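Side-chain contacts in D-xylonate dehydratase (Caulobacter crescentus, PDB 5OYN), which catalyses the dehydration of D-xylonate to 2-dehydro-3-deoxy-D-arabinonate in D-xylose degradation, and also dehydrates D-gluconate, using a [2Fe-2S] cluster and magnesium: residues 238-243 against 331-336; 316-321 against 339-344; 43-48 against 90-95. One frame throughout, in Å; residues are numbered along the deposited sequence.

Interaction 1. Residues 238-243 against 331-336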
ATOM      1  N   ALA A 238      -1.391 -16.849 -10.491  1.00 40.52           N
ATOM      2  CA  ALA A 238      -1.450 -15.607  -9.721  1.00 45.24           C
ATOM      3  C   ALA A 238      -0.785 -14.381 -10.367  1.00 42.76           C
ATOM      4  O   ALA A 238      -1.368 -13.289 -10.272  1.00 41.55           O
ATOM      5  CB  ALA A 238      -0.857 -15.872  -8.333  1.00 43.19           C
ATOM      6  N   PRO A 239       0.385 -14.453 -11.006  1.00 38.55           N
ATOM      7  CA  PRO A 239       0.973 -13.224 -11.558  1.00 41.96           C
ATOM      8  C   PRO A 239       0.515 -12.818 -12.951  1.00 46.05           C
ATOM      9  O   PRO A 239       0.981 -11.774 -13.419  1.00 51.11           O
ATOM     10  CB  PRO A 239       2.486 -13.521 -11.565  1.00 39.63           C
ATOM     11  CG  PRO A 239       2.653 -14.889 -10.949  1.00 45.43           C
ATOM     12  CD  PRO A 239       1.344 -15.568 -11.030  1.00 41.06           C
ATOM     13  N   TYR A 240      -0.362 -13.560 -13.628  1.00 46.54           N
ATOM     14  CA  TYR A 240      -0.891 -13.092 -14.911  1.00 46.36           C
ATOM     15  C   TYR A 240      -1.827 -11.911 -14.700  1.00 43.07           C
ATOM     16  O   TYR A 240      -2.521 -11.812 -13.686  1.00 43.60           O
ATOM     17  CB  TYR A 240      -1.678 -14.188 -15.636  1.00 45.92           C
ATOM     18  CG  TYR A 240      -0.883 -15.276 -16.307  1.00 43.59           C
ATOM     19  CD1 TYR A 240       0.395 -15.603 -15.881  1.00 43.57           C
ATOM     20  CD2 TYR A 240      -1.435 -16.005 -17.353  1.00 46.24           C
ATOM     21  CE1 TYR A 240       1.109 -16.625 -16.474  1.00 42.34           C
ATOM     22  CE2 TYR A 240      -0.739 -17.038 -17.954  1.00 46.07           C
ATOM     23  CZ  TYR A 240       0.542 -17.342 -17.514  1.00 48.36           C
ATOM     24  OH  TYR A 240       1.250 -18.370 -18.114  1.00 47.05           O
ATOM     25  N   ARG A 241      -1.882 -11.018 -15.681  1.00 47.07           N
ATOM     26  CA  ARG A 241      -2.808  -9.904 -15.496  1.00 53.95           C
ATOM     27  C   ARG A 241      -4.248 -10.381 -15.620  1.00 47.98           C
ATOM     28  O   ARG A 241      -5.150  -9.768 -15.032  1.00 43.93           O
ATOM     29  CB  ARG A 241      -2.518  -8.747 -16.467  1.00 47.79           C
ATOM     30  CG  ARG A 241      -2.451  -9.118 -17.917  1.00 46.42           C
ATOM     31  CD  ARG A 241      -3.699  -8.709 -18.695  1.00 45.11           C
ATOM     32  NE  ARG A 241      -3.481  -9.043 -20.103  1.00 58.86           N
ATOM     33  CZ  ARG A 241      -4.168  -9.942 -20.810  1.00 54.60           C
ATOM     34  NH1 ARG A 241      -5.184 -10.603 -20.278  1.00 59.39           N
ATOM     35  NH2 ARG A 241      -3.841 -10.167 -22.071  1.00 61.16           N
ATOM     36  N   GLU A 242      -4.470 -11.480 -16.354  1.00 47.75           N
ATOM     37  CA  GLU A 242      -5.766 -12.150 -16.400  1.00 45.61           C
ATOM     38  C   GLU A 242      -6.348 -12.278 -14.998  1.00 45.26           C
ATOM     39  O   GLU A 242      -7.548 -12.073 -14.801  1.00 47.15           O
ATOM     40  CB  GLU A 242      -5.646 -13.538 -17.015  1.00 50.69           C
ATOM     41  CG  GLU A 242      -5.945 -13.643 -18.488  1.00 56.91           C
ATOM     42  CD  GLU A 242      -5.722 -15.067 -19.011  1.00 63.74           C
ATOM     43  OE1 GLU A 242      -4.629 -15.341 -19.557  1.00 66.62           O
ATOM     44  OE2 GLU A 242      -6.639 -15.918 -18.873  1.00 69.13           O
ATOM     45  N   ARG A 243      -5.501 -12.596 -14.017  1.00 46.56           N
ATOM     46  CA  ARG A 243      -5.978 -12.761 -12.649  1.00 41.51           C
ATOM     47  C   ARG A 243      -6.531 -11.459 -12.092  1.00 46.00           C
ATOM     48  O   ARG A 243      -7.557 -11.454 -11.405  1.00 46.73           O
ATOM     49  CB  ARG A 243      -4.851 -13.272 -11.764  1.00 37.47           C
ATOM     50  CG  ARG A 243      -5.154 -13.168 -10.307  1.00 40.30           C
ATOM     51  CD  ARG A 243      -6.337 -14.034  -9.907  1.00 44.71           C
ATOM     52  NE  ARG A 243      -6.111 -15.447 -10.193  1.00 44.62           N
ATOM     53  CZ  ARG A 243      -7.081 -16.339 -10.377  1.00 48.20           C
ATOM     54  NH1 ARG A 243      -8.351 -15.972 -10.289  1.00 46.97           N
ATOM     55  NH2 ARG A 243      -6.780 -17.608 -10.629  1.00 50.06           N
ATOM     56  N   ARG A 331       0.595 -24.491 -18.028  1.00 49.75           N
ATOM     57  CA  ARG A 331       0.120 -25.194 -19.217  1.00 52.54           C
ATOM     58  C   ARG A 331      -1.360 -25.556 -19.086  1.00 48.95           C
ATOM     59  O   ARG A 331      -2.126 -25.459 -20.061  1.00 41.80           O
ATOM     60  CB  ARG A 331       0.970 -26.436 -19.467  1.00 47.77           C
ATOM     61  CG  ARG A 331       2.369 -26.142 -20.005  1.00 51.40           C
ATOM     62  CD  ARG A 331       2.342 -25.482 -21.382  1.00 48.45           C
ATOM     63  NE  ARG A 331       1.711 -26.275 -22.444  1.00 53.50           N
ATOM     64  CZ  ARG A 331       2.325 -27.212 -23.175  1.00 55.14           C
ATOM     65  NH1 ARG A 331       3.596 -27.518 -22.956  1.00 53.99           N
ATOM     66  NH2 ARG A 331       1.665 -27.852 -24.134  1.00 52.44           N
ATOM     67  N   PHE A 332      -1.787 -25.937 -17.877  1.00 42.07           N
ATOM     68  CA  PHE A 332      -3.180 -26.287 -17.672  1.00 40.11           C
ATOM     69  C   PHE A 332      -4.088 -25.115 -18.024  1.00 46.88           C
ATOM     70  O   PHE A 332      -5.050 -25.264 -18.792  1.00 46.44           O
ATOM     71  CB  PHE A 332      -3.395 -26.748 -16.230  1.00 43.23           C
ATOM     72  CG  PHE A 332      -4.834 -27.077 -15.912  1.00 48.41           C
ATOM     73  CD1 PHE A 332      -5.572 -27.919 -16.744  1.00 45.20           C
ATOM     74  CD2 PHE A 332      -5.454 -26.533 -14.791  1.00 44.02           C
ATOM     75  CE1 PHE A 332      -6.885 -28.213 -16.466  1.00 46.89           C
ATOM     76  CE2 PHE A 332      -6.773 -26.822 -14.506  1.00 41.57           C
ATOM     77  CZ  PHE A 332      -7.490 -27.659 -15.344  1.00 49.37           C
ATOM     78  N   HIS A 333      -3.774 -23.926 -17.506  1.00 46.12           N
ATOM     79  CA  HIS A 333      -4.654 -22.784 -17.730  1.00 44.27           C
ATOM     80  C   HIS A 333      -4.611 -22.320 -19.186  1.00 44.37           C
ATOM     81  O   HIS A 333      -5.631 -21.891 -19.738  1.00 50.72           O
ATOM     82  CB  HIS A 333      -4.293 -21.637 -16.779  1.00 48.36           C
ATOM     83  CG  HIS A 333      -4.927 -20.339 -17.165  1.00 49.37           C
ATOM     84  ND1 HIS A 333      -4.278 -19.393 -17.928  1.00 44.35           N
ATOM     85  CD2 HIS A 333      -6.179 -19.865 -16.961  1.00 45.48           C
ATOM     86  CE1 HIS A 333      -5.093 -18.380 -18.157  1.00 45.11           C
ATOM     87  NE2 HIS A 333      -6.253 -18.641 -17.581  1.00 49.15           N
ATOM     88  N   ARG A 334      -3.447 -22.381 -19.824  1.00 46.15           N
ATOM     89  CA  ARG A 334      -3.369 -22.034 -21.240  1.00 48.71           C
ATOM     90  C   ARG A 334      -4.155 -23.013 -22.104  1.00 55.48           C
ATOM     91  O   ARG A 334      -4.663 -22.629 -23.165  1.00 58.25           O
ATOM     92  CB  ARG A 334      -1.909 -22.003 -21.676  1.00 50.50           C
ATOM     93  CG  ARG A 334      -1.626 -21.252 -22.952  1.00 54.22           C
ATOM     94  CD  ARG A 334      -0.343 -20.411 -22.784  1.00 58.75           C
ATOM     95  NE  ARG A 334       0.855 -21.238 -22.658  1.00 54.83           N
ATOM     96  CZ  ARG A 334       1.768 -21.081 -21.707  1.00 51.83           C
ATOM     97  NH1 ARG A 334       1.614 -20.126 -20.802  1.00 48.35           N
ATOM     98  NH2 ARG A 334       2.827 -21.887 -21.655  1.00 51.39           N
ATOM     99  N   ALA A 335      -4.248 -24.282 -21.680  1.00 54.70           N
ATOM    100  CA  ALA A 335      -5.072 -25.277 -22.363  1.00 53.30           C
ATOM    101  C   ALA A 335      -6.569 -25.062 -22.162  1.00 51.96           C
ATOM    102  O   ALA A 335      -7.365 -25.662 -22.894  1.00 49.87           O
ATOM    103  CB  ALA A 335      -4.697 -26.677 -21.890  1.00 49.26           C
ATOM    104  N   GLY A 336      -6.970 -24.240 -21.192  1.00 48.30           N
ATOM    105  CA  GLY A 336      -8.370 -23.922 -20.999  1.00 40.82           C
ATOM    106  C   GLY A 336      -8.831 -24.182 -19.585  1.00 42.76           C
ATOM    107  O   GLY A 336      -9.997 -23.954 -19.248  1.00 47.03           O
TER
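The imidazole of H333 meets the carboxylate of E242 through the CE1–NE2 side of its ring, and Y240 lies next to this pair, reaching on to R334. E242 OE2 comes to 3.0 Å from H333 NE2 and is similarly near to CE1. The two side chains approach from opposite directions. E242 CD lies in the plane of the imidazole, at its edge, while the carboxylate itself is turned 42° out of that plane. H333 stretches across because its CG stands anti to the backbone N (chi1 166°), and E242 answers with a chain extended beyond CG. Without the carboxylate, an alanine in place of E242 would probably leave the H333 ring freer to turn and NE2 without its acidic neighbour. The Y240 ring passes obliquely by H333, CE2 lying 4.3 Å from ND1. Its hydroxyl then comes up to the guanidinium edge of R334, with OH 3.2 Å from NH1 and the two flat groups almost coplanar, 8° apart. The phenol has a definite hydrogen bond to E330 OE1, one residue before the 331-336 segment. The contact joins the start of one helix to the end of another: Y240 lies at the start of helix 241-259, its O accepting a bond from R243 N, whereas helix 329-335 finishes in a Schellman motif at G336, whose N bonds to H333 O at 3.1 Å. R334 bends at chi2 and chi3, which brings its guanidinium near the Y240 hydroxyl; the same group also makes a cation-pi contact with W167 of the second subunit. Y240 packs against L164 of that same neighbouring subunit, and I236 of the same chain touches both E242 and H333.

Interaction 2. Residues 316-321 against 339-344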
ATOM      1  N   PRO A 316     -12.083 -41.196 -16.723  1.00 51.10           N
ATOM      2  CA  PRO A 316     -10.666 -41.214 -17.104  1.00 53.79           C
ATOM      3  C   PRO A 316      -9.965 -39.922 -16.696  1.00 59.89           C
ATOM      4  O   PRO A 316     -10.584 -38.869 -16.500  1.00 54.29           O
ATOM      5  CB  PRO A 316     -10.702 -41.363 -18.626  1.00 51.21           C
ATOM      6  CG  PRO A 316     -12.022 -40.776 -19.041  1.00 52.52           C
ATOM      7  CD  PRO A 316     -12.977 -40.923 -17.863  1.00 47.26           C
ATOM      8  N   LEU A 317      -8.645 -40.025 -16.558  1.00 60.09           N
ATOM      9  CA  LEU A 317      -7.789 -38.886 -16.246  1.00 55.35           C
ATOM     10  C   LEU A 317      -7.470 -38.139 -17.532  1.00 57.43           C
ATOM     11  O   LEU A 317      -6.906 -38.723 -18.461  1.00 62.61           O
ATOM     12  CB  LEU A 317      -6.502 -39.366 -15.580  1.00 57.31           C
ATOM     13  CG  LEU A 317      -5.384 -38.331 -15.500  1.00 61.59           C
ATOM     14  CD1 LEU A 317      -5.753 -37.226 -14.510  1.00 56.36           C
ATOM     15  CD2 LEU A 317      -4.060 -38.984 -15.137  1.00 57.07           C
ATOM     16  N   ILE A 318      -7.811 -36.853 -17.602  1.00 59.55           N
ATOM     17  CA  ILE A 318      -7.627 -36.109 -18.845  1.00 62.88           C
ATOM     18  C   ILE A 318      -6.699 -34.905 -18.736  1.00 56.65           C
ATOM     19  O   ILE A 318      -6.315 -34.366 -19.782  1.00 58.80           O
ATOM     20  CB  ILE A 318      -8.972 -35.680 -19.466  1.00 62.08           C
ATOM     21  CG1 ILE A 318      -9.874 -35.022 -18.432  1.00 59.92           C
ATOM     22  CG2 ILE A 318      -9.654 -36.878 -20.114  1.00 59.32           C
ATOM     23  CD1 ILE A 318     -11.066 -34.338 -19.074  1.00 63.80           C
ATOM     24  N   VAL A 319      -6.282 -34.466 -17.547  1.00 53.16           N
ATOM     25  CA  VAL A 319      -5.369 -33.327 -17.455  1.00 57.84           C
ATOM     26  C   VAL A 319      -3.960 -33.838 -17.195  1.00 52.53           C
ATOM     27  O   VAL A 319      -3.732 -34.643 -16.286  1.00 54.22           O
ATOM     28  CB  VAL A 319      -5.811 -32.297 -16.394  1.00 59.69           C
ATOM     29  CG1 VAL A 319      -7.304 -32.051 -16.478  1.00 55.73           C
ATOM     30  CG2 VAL A 319      -5.389 -32.694 -14.989  1.00 64.52           C
ATOM     31  N   ASN A 320      -3.014 -33.368 -18.009  1.00 52.54           N
ATOM     32  CA  ASN A 320      -1.655 -33.903 -18.033  1.00 50.84           C
ATOM     33  C   ASN A 320      -0.757 -33.082 -17.105  1.00 50.42           C
ATOM     34  O   ASN A 320       0.189 -32.423 -17.518  1.00 45.23           O
ATOM     35  CB  ASN A 320      -1.127 -33.920 -19.459  1.00 50.30           C
ATOM     36  CG  ASN A 320       0.124 -34.751 -19.591  1.00 55.07           C
ATOM     37  OD1 ASN A 320       0.538 -35.417 -18.633  1.00 55.14           O
ATOM     38  ND2 ASN A 320       0.751 -34.706 -20.767  1.00 48.25           N
ATOM     39  N   MET A 321      -1.051 -33.187 -15.814  1.00 50.19           N
ATOM     40  CA  MET A 321      -0.482 -32.330 -14.790  1.00 48.77           C
ATOM     41  C   MET A 321       0.067 -33.161 -13.634  1.00 54.10           C
ATOM     42  O   MET A 321      -0.617 -34.058 -13.129  1.00 55.70           O
ATOM     43  CB  MET A 321      -1.557 -31.366 -14.279  1.00 52.60           C
ATOM     44  CG  MET A 321      -1.074 -29.977 -13.958  1.00 49.79           C
ATOM     45  SD  MET A 321      -2.454 -28.906 -13.537  1.00 54.54           S
ATOM     46  CE  MET A 321      -1.820 -28.164 -12.020  1.00 47.38           C
ATOM     47  N   PRO A 339     -12.751 -24.979 -17.103  1.00 55.20           N
ATOM     48  CA  PRO A 339     -13.861 -25.052 -18.067  1.00 49.28           C
ATOM     49  C   PRO A 339     -13.606 -26.047 -19.177  1.00 51.20           C
ATOM     50  O   PRO A 339     -14.544 -26.715 -19.622  1.00 58.15           O
ATOM     51  CB  PRO A 339     -13.963 -23.617 -18.602  1.00 46.27           C
ATOM     52  CG  PRO A 339     -13.347 -22.795 -17.578  1.00 50.91           C
ATOM     53  CD  PRO A 339     -12.242 -23.605 -16.990  1.00 51.15           C
ATOM     54  N   ALA A 340     -12.358 -26.184 -19.627  1.00 51.79           N
ATOM     55  CA  ALA A 340     -12.066 -27.154 -20.679  1.00 57.20           C
ATOM     56  C   ALA A 340     -12.285 -28.582 -20.183  1.00 54.92           C
ATOM     57  O   ALA A 340     -12.779 -29.435 -20.926  1.00 52.76           O
ATOM     58  CB  ALA A 340     -10.640 -26.961 -21.206  1.00 45.97           C
ATOM     59  N   VAL A 341     -11.944 -28.851 -18.925  1.00 50.36           N
ATOM     60  CA  VAL A 341     -12.154 -30.180 -18.371  1.00 53.86           C
ATOM     61  C   VAL A 341     -13.645 -30.447 -18.221  1.00 58.51           C
ATOM     62  O   VAL A 341     -14.148 -31.509 -18.612  1.00 55.53           O
ATOM     63  CB  VAL A 341     -11.407 -30.318 -17.031  1.00 54.01           C
ATOM     64  CG1 VAL A 341     -11.468 -31.746 -16.532  1.00 54.71           C
ATOM     65  CG2 VAL A 341      -9.948 -29.855 -17.178  1.00 50.00           C
ATOM     66  N   LEU A 342     -14.375 -29.467 -17.682  1.00 55.19           N
ATOM     67  CA  LEU A 342     -15.820 -29.596 -17.531  1.00 55.54           C
ATOM     68  C   LEU A 342     -16.504 -29.802 -18.878  1.00 57.29           C
ATOM     69  O   LEU A 342     -17.501 -30.525 -18.970  1.00 56.42           O
ATOM     70  CB  LEU A 342     -16.379 -28.360 -16.819  1.00 51.82           C
ATOM     71  CG  LEU A 342     -16.024 -28.318 -15.332  1.00 52.94           C
ATOM     72  CD1 LEU A 342     -16.455 -27.020 -14.708  1.00 52.97           C
ATOM     73  CD2 LEU A 342     -16.608 -29.516 -14.560  1.00 47.59           C
ATOM     74  N   TRP A 343     -15.991 -29.165 -19.930  1.00 56.70           N
ATOM     75  CA  TRP A 343     -16.588 -29.322 -21.250  1.00 55.34           C
ATOM     76  C   TRP A 343     -16.506 -30.769 -21.703  1.00 59.12           C
ATOM     77  O   TRP A 343     -17.508 -31.364 -22.114  1.00 58.16           O
ATOM     78  CB  TRP A 343     -15.879 -28.403 -22.237  1.00 52.55           C
ATOM     79  CG  TRP A 343     -16.402 -28.424 -23.645  1.00 58.55           C
ATOM     80  CD1 TRP A 343     -17.309 -27.560 -24.200  1.00 56.99           C
ATOM     81  CD2 TRP A 343     -16.004 -29.315 -24.693  1.00 60.15           C
ATOM     82  NE1 TRP A 343     -17.508 -27.871 -25.527  1.00 57.37           N
ATOM     83  CE2 TRP A 343     -16.720 -28.947 -25.851  1.00 59.84           C
ATOM     84  CE3 TRP A 343     -15.124 -30.399 -24.763  1.00 60.16           C
ATOM     85  CZ2 TRP A 343     -16.580 -29.624 -27.061  1.00 54.03           C
ATOM     86  CZ3 TRP A 343     -14.992 -31.069 -25.963  1.00 58.08           C
ATOM     87  CH2 TRP A 343     -15.712 -30.676 -27.096  1.00 51.52           C
ATOM     88  N   GLU A 344     -15.300 -31.337 -21.634  1.00 62.35           N
ATOM     89  CA  GLU A 344     -15.073 -32.750 -21.904  1.00 58.47           C
ATOM     90  C   GLU A 344     -16.124 -33.607 -21.206  1.00 58.49           C
ATOM     91  O   GLU A 344     -16.793 -34.427 -21.841  1.00 60.94           O
ATOM     92  CB  GLU A 344     -13.656 -33.114 -21.446  1.00 54.52           C
ATOM     93  CG  GLU A 344     -12.918 -34.145 -22.268  1.00 60.42           C
ATOM     94  CD  GLU A 344     -12.711 -33.759 -23.729  1.00 63.25           C
ATOM     95  OE1 GLU A 344     -12.396 -32.591 -24.022  1.00 58.01           O
ATOM     96  OE2 GLU A 344     -12.857 -34.651 -24.597  1.00 68.55           O
TER
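I318 lays its terminal CD1 methyl over two residues one turn apart on helix 337-347, touching V341 CG1 at 3.7 Å and the CG methylene of E344 at 3.7 Å. The reach comes from chi1 of 49°, which puts CG1 between the backbone N and carbonyl carbon, with CD1 then extended as far as the helix. CD1 is just as near to E344 CB, so the methyl rests against the aliphatic root of the glutamate. V341 divides its branches between two partners: CG1 takes I318, while CG2 meets V319 CG1 at 3.5 Å, the two valines crossing at about a right angle. The loop 316-321, between helices 306-312 and 329-335, is thus seated on the flank of helix 337-347 by consecutive residues. A282 of helix 270-282 touches both I318 and V341, and L279 of the same helix also touches V341. The E344 carboxylate is engaged by R375 through a salt bridge and by the backbone N of Y381 through a hydrogen bond. No hydrogen bond joins the two segments; the join rests on buried methyl and methylene surfaces, and the one acidic group among them is likely to tolerate its burial because its charge is answered by R375 outside the pair.

Interaction 3. Residues 43-48 against 90-95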
ATOM      1  N   TYR A  43     -11.983   6.934   8.610  1.00 60.13           N
ATOM      2  CA  TYR A  43     -10.910   7.020   7.626  1.00 54.56           C
ATOM      3  C   TYR A  43     -11.397   7.559   6.292  1.00 55.43           C
ATOM      4  O   TYR A  43     -10.737   7.347   5.273  1.00 58.17           O
ATOM      5  CB  TYR A  43     -10.219   5.673   7.425  1.00 60.28           C
ATOM      6  CG  TYR A  43     -11.119   4.493   7.095  1.00 59.00           C
ATOM      7  CD1 TYR A  43     -11.721   3.752   8.110  1.00 57.41           C
ATOM      8  CD2 TYR A  43     -11.324   4.092   5.778  1.00 53.78           C
ATOM      9  CE1 TYR A  43     -12.527   2.663   7.823  1.00 59.42           C
ATOM     10  CE2 TYR A  43     -12.129   2.998   5.485  1.00 58.43           C
ATOM     11  CZ  TYR A  43     -12.722   2.290   6.514  1.00 55.72           C
ATOM     12  OH  TYR A  43     -13.517   1.219   6.241  1.00 55.13           O
ATOM     13  N   GLY A  44     -12.534   8.250   6.274  1.00 59.58           N
ATOM     14  CA  GLY A  44     -12.917   9.060   5.132  1.00 60.81           C
ATOM     15  C   GLY A  44     -14.129   8.611   4.334  1.00 58.04           C
ATOM     16  O   GLY A  44     -14.418   9.224   3.300  1.00 57.77           O
ATOM     17  N   ILE A  45     -14.842   7.569   4.758  1.00 57.30           N
ATOM     18  CA  ILE A  45     -16.074   7.196   4.072  1.00 62.19           C
ATOM     19  C   ILE A  45     -17.142   8.246   4.352  1.00 62.09           C
ATOM     20  O   ILE A  45     -17.402   8.597   5.512  1.00 62.31           O
ATOM     21  CB  ILE A  45     -16.538   5.800   4.511  1.00 63.61           C
ATOM     22  CG1 ILE A  45     -15.534   4.744   4.053  1.00 59.52           C
ATOM     23  CG2 ILE A  45     -17.929   5.495   3.963  1.00 60.42           C
ATOM     24  CD1 ILE A  45     -15.726   3.409   4.731  1.00 57.94           C
ATOM     25  N   THR A  46     -17.771   8.764   3.275  1.00 61.04           N
ATOM     26  CA  THR A  46     -18.777   9.798   3.449  1.00 61.32           C
ATOM     27  C   THR A  46     -20.099   9.202   3.926  1.00 66.20           C
ATOM     28  O   THR A  46     -20.385   8.022   3.699  1.00 58.20           O
ATOM     29  CB  THR A  46     -19.019  10.556   2.152  1.00 59.33           C
ATOM     30  OG1 THR A  46     -19.746   9.732   1.242  1.00 64.49           O
ATOM     31  CG2 THR A  46     -17.718  10.993   1.532  1.00 60.17           C
ATOM     32  N   PRO A  47     -20.921  10.007   4.600  1.00 74.30           N
ATOM     33  CA  PRO A  47     -22.243   9.510   5.003  1.00 72.80           C
ATOM     34  C   PRO A  47     -23.094   9.085   3.817  1.00 71.32           C
ATOM     35  O   PRO A  47     -23.847   8.106   3.920  1.00 70.34           O
ATOM     36  CB  PRO A  47     -22.853  10.704   5.750  1.00 62.86           C
ATOM     37  CG  PRO A  47     -21.693  11.548   6.134  1.00 66.87           C
ATOM     38  CD  PRO A  47     -20.693  11.392   5.045  1.00 65.24           C
ATOM     39  N   GLU A  48     -22.968   9.778   2.680  1.00 74.21           N
ATOM     40  CA  GLU A  48     -23.753   9.415   1.508  1.00 68.89           C
ATOM     41  C   GLU A  48     -23.427   8.008   1.032  1.00 69.51           C
ATOM     42  O   GLU A  48     -24.288   7.335   0.462  1.00 74.11           O
ATOM     43  CB  GLU A  48     -23.530  10.435   0.394  1.00 70.53           C
ATOM     44  CG  GLU A  48     -22.456  10.063  -0.594  1.00 75.29           C
ATOM     45  CD  GLU A  48     -22.349  11.065  -1.730  1.00 85.10           C
ATOM     46  OE1 GLU A  48     -22.381  10.642  -2.912  1.00 88.20           O
ATOM     47  OE2 GLU A  48     -22.241  12.277  -1.435  1.00 82.34           O
ATOM     48  N   ILE A  90     -20.381  -0.982  -2.020  1.00 50.84           N
ATOM     49  CA  ILE A  90     -19.408  -0.368  -1.126  1.00 55.59           C
ATOM     50  C   ILE A  90     -18.543  -1.494  -0.569  1.00 54.80           C
ATOM     51  O   ILE A  90     -19.047  -2.357   0.156  1.00 55.31           O
ATOM     52  CB  ILE A  90     -20.087   0.415   0.013  1.00 57.30           C
ATOM     53  CG1 ILE A  90     -21.012   1.503  -0.544  1.00 55.03           C
ATOM     54  CG2 ILE A  90     -19.059   1.000   0.961  1.00 50.53           C
ATOM     55  CD1 ILE A  90     -20.281   2.710  -1.092  1.00 58.88           C
ATOM     56  N   PRO A  91     -17.250  -1.542  -0.864  1.00 55.60           N
ATOM     57  CA  PRO A  91     -16.433  -2.652  -0.365  1.00 51.69           C
ATOM     58  C   PRO A  91     -15.987  -2.441   1.075  1.00 57.95           C
ATOM     59  O   PRO A  91     -15.855  -1.314   1.563  1.00 68.07           O
ATOM     60  CB  PRO A  91     -15.238  -2.670  -1.323  1.00 45.68           C
ATOM     61  CG  PRO A  91     -15.168  -1.283  -1.893  1.00 49.57           C
ATOM     62  CD  PRO A  91     -16.462  -0.567  -1.636  1.00 53.82           C
ATOM     63  N   MET A  92     -15.768  -3.564   1.755  1.00 53.73           N
ATOM     64  CA  MET A  92     -15.285  -3.623   3.138  1.00 56.97           C
ATOM     65  C   MET A  92     -14.363  -4.834   3.200  1.00 58.14           C
ATOM     66  O   MET A  92     -14.839  -5.977   3.235  1.00 56.99           O
ATOM     67  CB  MET A  92     -16.417  -3.776   4.151  1.00 56.35           C
ATOM     68  CG  MET A  92     -17.175  -2.532   4.445  1.00 67.92           C
ATOM     69  SD  MET A  92     -16.341  -1.477   5.628  1.00 86.74           S
ATOM     70  CE  MET A  92     -17.577  -0.175   5.819  1.00 73.23           C
ATOM     71  N   GLU A  93     -13.060  -4.592   3.209  1.00 55.83           N
ATOM     72  CA  GLU A  93     -12.103  -5.681   3.309  1.00 54.85           C
ATOM     73  C   GLU A  93     -11.882  -5.991   4.778  1.00 52.64           C
ATOM     74  O   GLU A  93     -11.886  -5.088   5.618  1.00 56.40           O
ATOM     75  CB  GLU A  93     -10.789  -5.313   2.625  1.00 57.53           C
ATOM     76  CG  GLU A  93      -9.746  -6.417   2.567  1.00 54.71           C
ATOM     77  CD  GLU A  93      -8.379  -5.867   2.166  1.00 66.56           C
ATOM     78  OE1 GLU A  93      -7.391  -6.649   2.192  1.00 68.86           O
ATOM     79  OE2 GLU A  93      -8.297  -4.655   1.816  1.00 62.41           O
ATOM     80  N   PHE A  94     -11.730  -7.269   5.090  1.00 44.42           N
ATOM     81  CA  PHE A  94     -11.523  -7.683   6.465  1.00 48.94           C
ATOM     82  C   PHE A  94     -10.836  -9.028   6.443  1.00 51.73           C
ATOM     83  O   PHE A  94     -10.877  -9.727   5.426  1.00 46.08           O
ATOM     84  CB  PHE A  94     -12.851  -7.758   7.237  1.00 51.08           C
ATOM     85  CG  PHE A  94     -13.812  -8.776   6.691  1.00 53.47           C
ATOM     86  CD1 PHE A  94     -13.774 -10.096   7.126  1.00 50.74           C
ATOM     87  CD2 PHE A  94     -14.756  -8.416   5.739  1.00 53.94           C
ATOM     88  CE1 PHE A  94     -14.654 -11.031   6.616  1.00 52.03           C
ATOM     89  CE2 PHE A  94     -15.641  -9.354   5.227  1.00 51.62           C
ATOM     90  CZ  PHE A  94     -15.587 -10.656   5.666  1.00 49.46           C
ATOM     91  N   PRO A  95     -10.177  -9.409   7.530  1.00 56.47           N
ATOM     92  CA  PRO A  95      -9.376 -10.633   7.502  1.00 49.86           C
ATOM     93  C   PRO A  95     -10.069 -11.816   8.147  1.00 55.07           C
ATOM     94  O   PRO A  95     -11.123 -11.668   8.781  1.00 55.39           O
ATOM     95  CB  PRO A  95      -8.131 -10.232   8.293  1.00 48.35           C
ATOM     96  CG  PRO A  95      -8.651  -9.263   9.315  1.00 48.48           C
ATOM     97  CD  PRO A  95      -9.887  -8.601   8.731  1.00 55.23           C
TER
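The hydroxyl of Y43 is hydrogen-bonded to the backbone O of D65 of the fourth subunit and lies 4.0 Å from M92 SD of its own chain. The thioether is a loose neighbour at this distance, and the carbonyl is the partner that holds the phenol. A chi1 of 53°, with CG between the backbone N and the carbonyl carbon, brings the Y43 phenol to M92. M92 comes to meet it with a chain bent at chi2 (-81°), which brings the sulfur and terminal methyl close to 43-48. Its CE then touches I45 CD1 at 4.2 Å, the two side chains meeting at a slant. The sulfur and methyl of M92 thus serve different partners, Y43 and I45, and both contacts are light. R71 of the fourth subunit adds a cation-pi contact to the Y43 ring, and I66 of that subunit packs on M92. Beyond I45, T46 forms the N-cap of helix 47-51; its side chain caps a backbone N in the first turn while its own N is bonded to E49 OE1, the reciprocal pairing of a capping box. The Y43 side chain is about 11 Å from a bound [2Fe-2S] cluster, consistent with its packing on P68 of the fourth subunit, next in sequence to the cluster ligand C69. Through M92, the loop carrying Y43 and I45 packs against strand 90-95, an outermost strand of the four-stranded parallel sheet within the chain, which follows strand 56-61 through helix 73-87 in a beta-alpha-beta crossover.

Interactions 1 and 2 are neighbours, their centres about 16 Å apart, and F332 joins them: its CE1 lies 3.5 Å from V341 CG2, and its CB 3.6 Å from M321 SD. Along the chain their segments alternate, with helices 329-335 and 337-347 following each other. Interaction 3 stands apart, its centre about 31 Å from that of interaction 1 and about 41 Å from that of interaction 2. Across the tetramer the two regions meet: the third subunit's copy of helix 241-259 brings Q245, Y248 and K249 to segment 43-48. All three interactions lie away from the annotated metal and cluster ligands, with Y43 of interaction 3 coming within about 11 Å of a cluster.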